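Local coordinates for chromosome partition protein Smc (PDB 3KTA) that probably serves chromosome condensation and partitioning as an ATP-hydrolysing SMC protein, this chain being the N-terminal part of its ABC-type ATPase domain, at residues A[86-90]-A[91-95]; A[120-123]-A[124-127]; A[152-156]-A[157-161]. One frame throughout, in Å; residues are numbered along the deposited sequence.

Contact 1 (A[86-90]-A[91-95]); sequences FNNED and RGFPI
Asn-88, which opens the type I beta turn Asn-88 to Arg-91 at the end of strand 80-87, turns its amide onto Phe-93 just beyond the turn. The amide of Asn-88 stands at 74° to the phenyl ring of Phe-93, and its OD1 lies at the ring edge, in plane, 3.4 Å from Phe-93 CD1. The same OD1 accepts the backbone N of Phe-93 at 2.8 Å, while ND2 makes a weak bond to Phe-93 O and a hydrogen bond to Glu-97 O. With CG anti to the backbone N (chi1 -169°), the amide is swung across the turn and bonds backbone on both of its ends. Further along its ring, Phe-93 sets CE1 and CZ over one face of Phe-86, CE1 lying 3.7 Å from Phe-86 CG; the ring planes meet obliquely at 58°. Val-100 and Leu-130 also pack on Phe-93, so this buried aromatic end joins the turn to strand 99-106 and helix 123-132. Asp-90 OD1 takes the N-H of Gly-92 at 3.0 Å from above its carboxylate plane. The Arg-91 chain bends at chi2, its guanidinium salt-bridged to Asp-96 and Asp-98, and Arg-91 N and NH1 reach Asn-88 O from opposite faces of its carbonyl plane.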
loop_
_atom_site.group_PDB
_atom_site.type_symbol
_atom_site.label_atom_id
_atom_site.label_comp_id
_atom_site.label_asym_id
_atom_site.label_seq_id
_atom_site.Cartn_x
_atom_site.Cartn_y
_atom_site.Cartn_z
ATOM N N PHE A 86 1.670 -16.471 1.270
ATOM C CA PHE A 86 0.267 -16.084 1.201
ATOM C C PHE A 86 -0.631 -17.172 1.759
ATOM O O PHE A 86 -0.494 -18.351 1.408
ATOM C CB PHE A 86 -0.165 -15.834 -0.239
ATOM C CG PHE A 86 0.307 -14.537 -0.806
ATOM C CD1 PHE A 86 1.445 -14.488 -1.609
ATOM C CD2 PHE A 86 -0.401 -13.364 -0.562
ATOM C CE1 PHE A 86 1.880 -13.285 -2.154
ATOM C CE2 PHE A 86 0.026 -12.158 -1.111
ATOM C CZ PHE A 86 1.162 -12.120 -1.894
ATOM N N ASN A 87 -1.587 -16.780 2.586
ATOM C CA ASN A 87 -2.708 -17.665 2.855
ATOM C C ASN A 87 -3.643 -17.687 1.641
ATOM O O ASN A 87 -4.074 -16.640 1.160
ATOM C CB ASN A 87 -3.453 -17.216 4.111
ATOM C CG ASN A 87 -4.567 -18.161 4.481
ATOM O OD1 ASN A 87 -5.532 -18.303 3.742
ATOM N ND2 ASN A 87 -4.439 -18.809 5.634
ATOM N N ASN A 88 -3.924 -18.888 1.129
ATOM C CA ASN A 88 -4.750 -19.067 -0.067
ATOM C C ASN A 88 -5.928 -19.980 0.225
ATOM O O ASN A 88 -6.433 -20.665 -0.673
ATOM C CB ASN A 88 -3.927 -19.649 -1.233
ATOM C CG ASN A 88 -4.666 -19.598 -2.565
ATOM O OD1 ASN A 88 -5.254 -18.581 -2.929
ATOM N ND2 ASN A 88 -4.630 -20.708 -3.305
ATOM N N GLU A 89 -6.380 -20.001 1.471
ATOM C CA GLU A 89 -7.575 -20.788 1.772
ATOM C C GLU A 89 -8.776 -20.346 0.924
ATOM O O GLU A 89 -9.675 -21.154 0.636
ATOM C CB GLU A 89 -7.909 -20.700 3.248
ATOM C CG GLU A 89 -6.920 -21.391 4.139
ATOM C CD GLU A 89 -7.263 -21.209 5.596
ATOM O OE1 GLU A 89 -8.451 -21.358 5.940
ATOM O OE2 GLU A 89 -6.353 -20.907 6.391
ATOM N N ASP A 90 -8.795 -19.075 0.519
ATOM C CA ASP A 90 -9.896 -18.541 -0.291
ATOM C C ASP A 90 -9.778 -18.870 -1.779
ATOM O O ASP A 90 -10.656 -18.539 -2.568
ATOM C CB ASP A 90 -10.058 -17.028 -0.085
ATOM C CG ASP A 90 -8.867 -16.208 -0.609
ATOM O OD1 ASP A 90 -7.863 -16.770 -1.107
ATOM O OD2 ASP A 90 -8.942 -14.964 -0.508
ATOM N N ARG A 91 -8.688 -19.538 -2.143
ATOM C CA ARG A 91 -8.414 -19.906 -3.532
ATOM C C ARG A 91 -8.419 -18.705 -4.479
ATOM O O ARG A 91 -8.782 -18.815 -5.651
ATOM C CB ARG A 91 -9.357 -21.025 -4.008
ATOM C CG ARG A 91 -9.117 -22.340 -3.261
ATOM C CD ARG A 91 -7.700 -22.841 -3.517
ATOM N NE ARG A 91 -7.463 -24.201 -3.040
ATOM C CZ ARG A 91 -7.081 -24.529 -1.806
ATOM N NH1 ARG A 91 -6.881 -23.596 -0.880
ATOM N NH2 ARG A 91 -6.892 -25.808 -1.493
ATOM N N GLY A 92 -7.983 -17.556 -3.965
ATOM C CA GLY A 92 -7.764 -16.410 -4.819
ATOM C C GLY A 92 -6.712 -16.710 -5.876
ATOM O O GLY A 92 -6.852 -16.293 -7.023
ATOM N N PHE A 93 -5.648 -17.410 -5.489
ATOM C CA PHE A 93 -4.664 -17.892 -6.456
ATOM C C PHE A 93 -5.229 -19.145 -7.105
ATOM O O PHE A 93 -5.799 -20.006 -6.416
ATOM C CB PHE A 93 -3.341 -18.280 -5.780
ATOM C CG PHE A 93 -2.524 -17.114 -5.304
ATOM C CD1 PHE A 93 -2.626 -16.669 -3.997
ATOM C CD2 PHE A 93 -1.633 -16.489 -6.152
ATOM C CE1 PHE A 93 -1.863 -15.602 -3.546
ATOM C CE2 PHE A 93 -0.869 -15.419 -5.708
ATOM C CZ PHE A 93 -0.998 -14.971 -4.407
ATOM N N PRO A 94 -5.053 -19.268 -8.425
ATOM C CA PRO A 94 -5.517 -20.460 -9.145
ATOM C C PRO A 94 -4.567 -21.635 -8.931
ATOM O O PRO A 94 -4.048 -22.224 -9.888
ATOM C CB PRO A 94 -5.507 -20.007 -10.600
ATOM C CG PRO A 94 -4.404 -18.991 -10.662
ATOM C CD PRO A 94 -4.436 -18.275 -9.323
ATOM N N ILE A 95 -4.344 -21.958 -7.662
ATOM C CA ILE A 95 -3.457 -23.032 -7.244
ATOM C C ILE A 95 -4.172 -23.764 -6.118
ATOM O O ILE A 95 -4.647 -23.127 -5.174
ATOM C CB ILE A 95 -2.124 -22.486 -6.697
ATOM C CG1 ILE A 95 -1.350 -21.739 -7.788
ATOM C CG2 ILE A 95 -1.272 -23.613 -6.112
ATOM C CD1 ILE A 95 -0.107 -21.034 -7.268
#

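Contact 2 (A[120-123]-A[124-127]); sequences RATR and SEIL
Thr-122 and Glu-125 exchange side-chain-to-backbone hydrogen bonds in a capping box that starts helix 123-132 directly after strand 119-121, outermost in this chain's sheet. Thr-122 OG1 accepts the N-H of Glu-125 at 3.1 Å; its chi1 of 64° tucks the hydroxyl oxygen between the backbone N and carbonyl carbon, facing the helix. In return Glu-125 OE1 receives Thr-122 N at 3.1 Å on the anti side of the carboxylate. OE2 of that carboxylate takes a 2.7 Å bond from a water, which also donates to Arg-120 O and so carries the grip back into the strand. Arg-123 NH1 bonds to Gly-51 O. Among backbone bonds, Ile-126 N to Thr-122 O and Leu-127 N to Arg-123 O open the regular helical pattern. The apolar contacts are fewer. Ala-121 CB meets Ile-126 CD1 at 3.9 Å, and Ile-126 also packs on Tyr-114 and Leu-116 of strand 112-116. Arg-123, extended from CG to NE, crosses Leu-127 obliquely, with Leu-127 CD1 and CG over one face of its guanidinium. With its carboxylate at the amino end of the helix, Glu-125 is probably stabilised in its charged form by the helix dipole, and the paired bonds leave neither capping side chain much freedom to turn.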
loop_
_atom_site.group_PDB
_atom_site.type_symbol
_atom_site.label_atom_id
_atom_site.label_comp_id
_atom_site.label_asym_id
_atom_site.label_seq_id
_atom_site.Cartn_x
_atom_site.Cartn_y
_atom_site.Cartn_z
ATOM N N ARG A 120 11.310 -24.124 -8.861
ATOM C CA ARG A 120 11.790 -23.017 -9.692
ATOM C C ARG A 120 10.718 -22.568 -10.701
ATOM O O ARG A 120 9.979 -23.384 -11.263
ATOM C CB ARG A 120 13.104 -23.386 -10.405
ATOM C CG ARG A 120 14.327 -23.466 -9.466
ATOM C CD ARG A 120 14.639 -22.113 -8.846
ATOM N NE ARG A 120 15.002 -21.145 -9.872
ATOM C CZ ARG A 120 16.212 -21.055 -10.414
ATOM N NH1 ARG A 120 17.193 -21.861 -10.008
ATOM N NH2 ARG A 120 16.444 -20.150 -11.355
ATOM N N ALA A 121 10.620 -21.256 -10.897
ATOM C CA ALA A 121 9.584 -20.661 -11.739
ATOM C C ALA A 121 10.202 -19.522 -12.533
ATOM O O ALA A 121 11.265 -19.037 -12.179
ATOM C CB ALA A 121 8.449 -20.124 -10.862
ATOM N N THR A 122 9.536 -19.082 -13.599
ATOM C CA THR A 122 10.002 -17.914 -14.344
ATOM C C THR A 122 9.289 -16.665 -13.846
ATOM O O THR A 122 8.263 -16.758 -13.172
ATOM C CB THR A 122 9.676 -18.029 -15.833
ATOM O OG1 THR A 122 8.256 -18.055 -15.998
ATOM C CG2 THR A 122 10.264 -19.307 -16.405
ATOM N N ARG A 123 9.807 -15.496 -14.209
ATOM C CA ARG A 123 9.144 -14.261 -13.802
ATOM C C ARG A 123 7.713 -14.194 -14.335
ATOM O O ARG A 123 6.786 -13.888 -13.595
ATOM C CB ARG A 123 9.924 -13.018 -14.232
ATOM C CG ARG A 123 9.224 -11.732 -13.803
ATOM C CD ARG A 123 10.005 -10.473 -14.122
ATOM N NE ARG A 123 9.310 -9.312 -13.569
ATOM C CZ ARG A 123 8.365 -8.627 -14.207
ATOM N NH1 ARG A 123 7.785 -7.588 -13.614
ATOM N NH2 ARG A 123 8.005 -8.969 -15.442
ATOM N N SER A 124 7.532 -14.491 -15.616
ATOM C CA SER A 124 6.210 -14.374 -16.218
ATOM C C SER A 124 5.229 -15.325 -15.562
ATOM O O SER A 124 4.052 -15.020 -15.431
ATOM C CB SER A 124 6.263 -14.628 -17.727
ATOM O OG SER A 124 6.552 -15.983 -18.005
ATOM N N GLU A 125 5.724 -16.486 -15.149
ATOM C CA GLU A 125 4.882 -17.462 -14.474
ATOM C C GLU A 125 4.365 -16.858 -13.167
ATOM O O GLU A 125 3.177 -16.969 -12.857
ATOM C CB GLU A 125 5.673 -18.758 -14.242
ATOM C CG GLU A 125 5.023 -19.805 -13.353
ATOM C CD GLU A 125 5.870 -21.068 -13.272
ATOM O OE1 GLU A 125 7.076 -21.012 -13.619
ATOM O OE2 GLU A 125 5.332 -22.112 -12.854
ATOM N N ILE A 126 5.261 -16.197 -12.434
ATOM C CA ILE A 126 4.904 -15.529 -11.175
ATOM C C ILE A 126 3.911 -14.389 -11.428
ATOM O O ILE A 126 2.898 -14.265 -10.741
ATOM C CB ILE A 126 6.161 -14.960 -10.467
ATOM C CG1 ILE A 126 7.121 -16.084 -10.038
ATOM C CG2 ILE A 126 5.763 -14.064 -9.262
ATOM C CD1 ILE A 126 6.453 -17.176 -9.222
ATOM N N LEU A 127 4.213 -13.547 -12.406
ATOM C CA LEU A 127 3.352 -12.412 -12.711
ATOM C C LEU A 127 1.956 -12.876 -13.084
ATOM O O LEU A 127 0.960 -12.281 -12.679
ATOM C CB LEU A 127 3.933 -11.577 -13.849
ATOM C CG LEU A 127 5.261 -10.850 -13.645
ATOM C CD1 LEU A 127 5.271 -9.621 -14.536
ATOM C CD2 LEU A 127 5.484 -10.468 -12.190
HETATM O O HOH W 1 7.007 -23.590 -11.325
#

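Contact 3 (A[152-156]-A[157-161]); sequences IKMSP and LERRL
Selenomethionine Met-154 lies obliquely across Arg-159: its SE atom rests 3.8 Å from Arg-159 CA, and Met-154 CG lies 3.8 Å from Arg-159 NH2. The Met-154 chi1 of 60° puts CG between the backbone N and carbonyl carbon, and a bend at chi3 brings CE to 3.7 Å from Glu-158 OE1. Glu-158 is extended beyond CG and crosses Met-154 at about a right angle, with CG and CD against the CB of Met-154. Its OE2 accepts a 2.6 Å bond from a water that also bonds Ser-155 N. This is the N-terminus of helix 156-167, with Ser-155 as N-cap: Ser-155 OG takes the N-H of Glu-158 at 2.9 Å, almost straight at 172°. Pro-156 occupies the first turn, where its missing N-H costs no helical bond, and Arg-159 N closes that turn on Ser-155 O at 2.9 Å. Arg-159 turns back at chi3 (-60°), bringing NH2 to Phe-151 O at the end of helix 150-153, while NH1 reaches Leu-48 O of the other protein chain. Replacing Arg-159 with alanine removes the guanidinium, which would probably leave both of those carbonyls without this donor. Arg-160 forms a salt bridge with Asp-164 and bonds Gly-46 O of the other protein chain.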
loop_
_atom_site.group_PDB
_atom_site.type_symbol
_atom_site.label_atom_id
_atom_site.label_comp_id
_atom_site.label_asym_id
_atom_site.label_seq_id
_atom_site.Cartn_x
_atom_site.Cartn_y
_atom_site.Cartn_z
ATOM N N ILE A 152 -4.631 12.051 -6.996
ATOM C CA ILE A 152 -5.131 13.372 -7.367
ATOM C C ILE A 152 -4.227 14.041 -8.416
ATOM O O ILE A 152 -4.644 14.996 -9.072
ATOM C CB ILE A 152 -5.460 14.275 -6.138
ATOM C CG1 ILE A 152 -4.265 14.424 -5.211
ATOM C CG2 ILE A 152 -6.646 13.706 -5.353
ATOM C CD1 ILE A 152 -3.297 15.521 -5.610
ATOM N N LYS A 153 -3.017 13.509 -8.600
ATOM C CA LYS A 153 -2.078 14.029 -9.601
ATOM C C LYS A 153 -2.289 13.422 -10.990
ATOM O O LYS A 153 -1.930 14.039 -11.999
ATOM C CB LYS A 153 -0.621 13.818 -9.154
ATOM C CG LYS A 153 -0.281 14.495 -7.824
ATOM C CD LYS A 153 1.216 14.442 -7.506
ATOM C CE LYS A 153 1.719 13.018 -7.345
HETATM N N MSE A 154 -2.859 12.219 -11.038
HETATM C CA MSE A 154 -3.096 11.523 -12.309
HETATM C C MSE A 154 -4.105 12.264 -13.189
HETATM O O MSE A 154 -4.961 12.994 -12.687
HETATM C CB MSE A 154 -3.525 10.061 -12.082
HETATM C CG MSE A 154 -4.813 9.863 -11.266
HETATM SE SE MSE A 154 -5.314 7.971 -11.031
HETATM C CE MSE A 154 -3.621 7.305 -10.318
ATOM N N SER A 155 -3.994 12.088 -14.504
ATOM C CA SER A 155 -4.934 12.731 -15.421
ATOM C C SER A 155 -6.306 12.107 -15.256
ATOM O O SER A 155 -6.407 10.936 -14.883
ATOM C CB SER A 155 -4.494 12.557 -16.876
ATOM O OG SER A 155 -4.691 11.220 -17.303
ATOM N N PRO A 156 -7.368 12.877 -15.546
ATOM C CA PRO A 156 -8.711 12.293 -15.578
ATOM C C PRO A 156 -8.750 11.015 -16.401
ATOM O O PRO A 156 -9.446 10.068 -16.047
ATOM C CB PRO A 156 -9.538 13.390 -16.245
ATOM C CG PRO A 156 -8.873 14.653 -15.791
ATOM C CD PRO A 156 -7.399 14.332 -15.786
ATOM N N LEU A 157 -7.993 10.972 -17.491
ATOM C CA LEU A 157 -7.997 9.780 -18.332
ATOM C C LEU A 157 -7.392 8.571 -17.610
ATOM O O LEU A 157 -7.975 7.490 -17.629
ATOM C CB LEU A 157 -7.286 10.047 -19.662
ATOM C CG LEU A 157 -7.510 9.057 -20.803
ATOM C CD1 LEU A 157 -8.974 8.669 -20.961
ATOM C CD2 LEU A 157 -6.994 9.670 -22.096
ATOM N N GLU A 158 -6.231 8.749 -16.974
ATOM C CA GLU A 158 -5.639 7.666 -16.192
ATOM C C GLU A 158 -6.602 7.219 -15.100
ATOM O O GLU A 158 -6.709 6.029 -14.793
ATOM C CB GLU A 158 -4.296 8.076 -15.570
ATOM C CG GLU A 158 -3.759 7.023 -14.593
ATOM C CD GLU A 158 -2.298 7.207 -14.236
ATOM O OE1 GLU A 158 -1.793 6.405 -13.424
ATOM O OE2 GLU A 158 -1.654 8.131 -14.771
ATOM N N ARG A 159 -7.315 8.172 -14.519
ATOM C CA ARG A 159 -8.223 7.827 -13.430
ATOM C C ARG A 159 -9.371 6.937 -13.918
ATOM O O ARG A 159 -9.746 5.971 -13.248
ATOM C CB ARG A 159 -8.728 9.082 -12.722
ATOM C CG ARG A 159 -9.487 8.790 -11.429
ATOM C CD ARG A 159 -9.855 10.076 -10.687
ATOM N NE ARG A 159 -8.686 10.864 -10.316
ATOM C CZ ARG A 159 -8.355 12.028 -10.870
ATOM N NH1 ARG A 159 -9.110 12.555 -11.825
ATOM N NH2 ARG A 159 -7.272 12.673 -10.463
ATOM N N ARG A 160 -9.901 7.212 -15.110
ATOM C CA ARG A 160 -10.976 6.373 -15.607
ATOM C C ARG A 160 -10.484 4.972 -15.920
ATOM O O ARG A 160 -11.184 3.984 -15.711
ATOM C CB ARG A 160 -11.654 6.985 -16.833
ATOM C CG ARG A 160 -13.015 6.356 -17.122
ATOM C CD ARG A 160 -13.252 6.207 -18.624
ATOM N NE ARG A 160 -12.457 5.122 -19.186
ATOM C CZ ARG A 160 -11.597 5.264 -20.194
ATOM N NH1 ARG A 160 -11.427 6.449 -20.760
ATOM N NH2 ARG A 160 -10.926 4.218 -20.647
ATOM N N LEU A 161 -9.266 4.885 -16.439
ATOM C CA LEU A 161 -8.705 3.597 -16.787
ATOM C C LEU A 161 -8.566 2.678 -15.572
ATOM O O LEU A 161 -8.708 1.463 -15.684
ATOM C CB LEU A 161 -7.360 3.797 -17.473
ATOM C CG LEU A 161 -7.560 4.252 -18.911
ATOM C CD1 LEU A 161 -6.256 4.831 -19.404
ATOM C CD2 LEU A 161 -8.011 3.073 -19.755
HETATM O O HOH W 2 -1.693 10.558 -15.767
#

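In the fold
From the N terminus, the chain passes through the early strands and helix 39-49 before strand 80-87 ends in contact 1, which turns it toward strand 99-106. Strands 112-116 and 119-121 follow, and contact 2 takes the chain from the outermost strand of this chain's sheet into helix 123-132. Contact 3 comes last, joining helix 150-153 to helix 156-167. Contact 1 closes a turn, and contacts 2 and 3 each start a helix; the three run in series, and none nests in or crosses another. Contacts 1 and 2 serve the same antiparallel sheet, their centres about 17 Å apart, and helix 123-132 connects them through Phe-93 on Leu-130. Contact 3 lies about 31 Å from contact 1 and 30 Å from contact 2, centre to centre, beside the other protein chain.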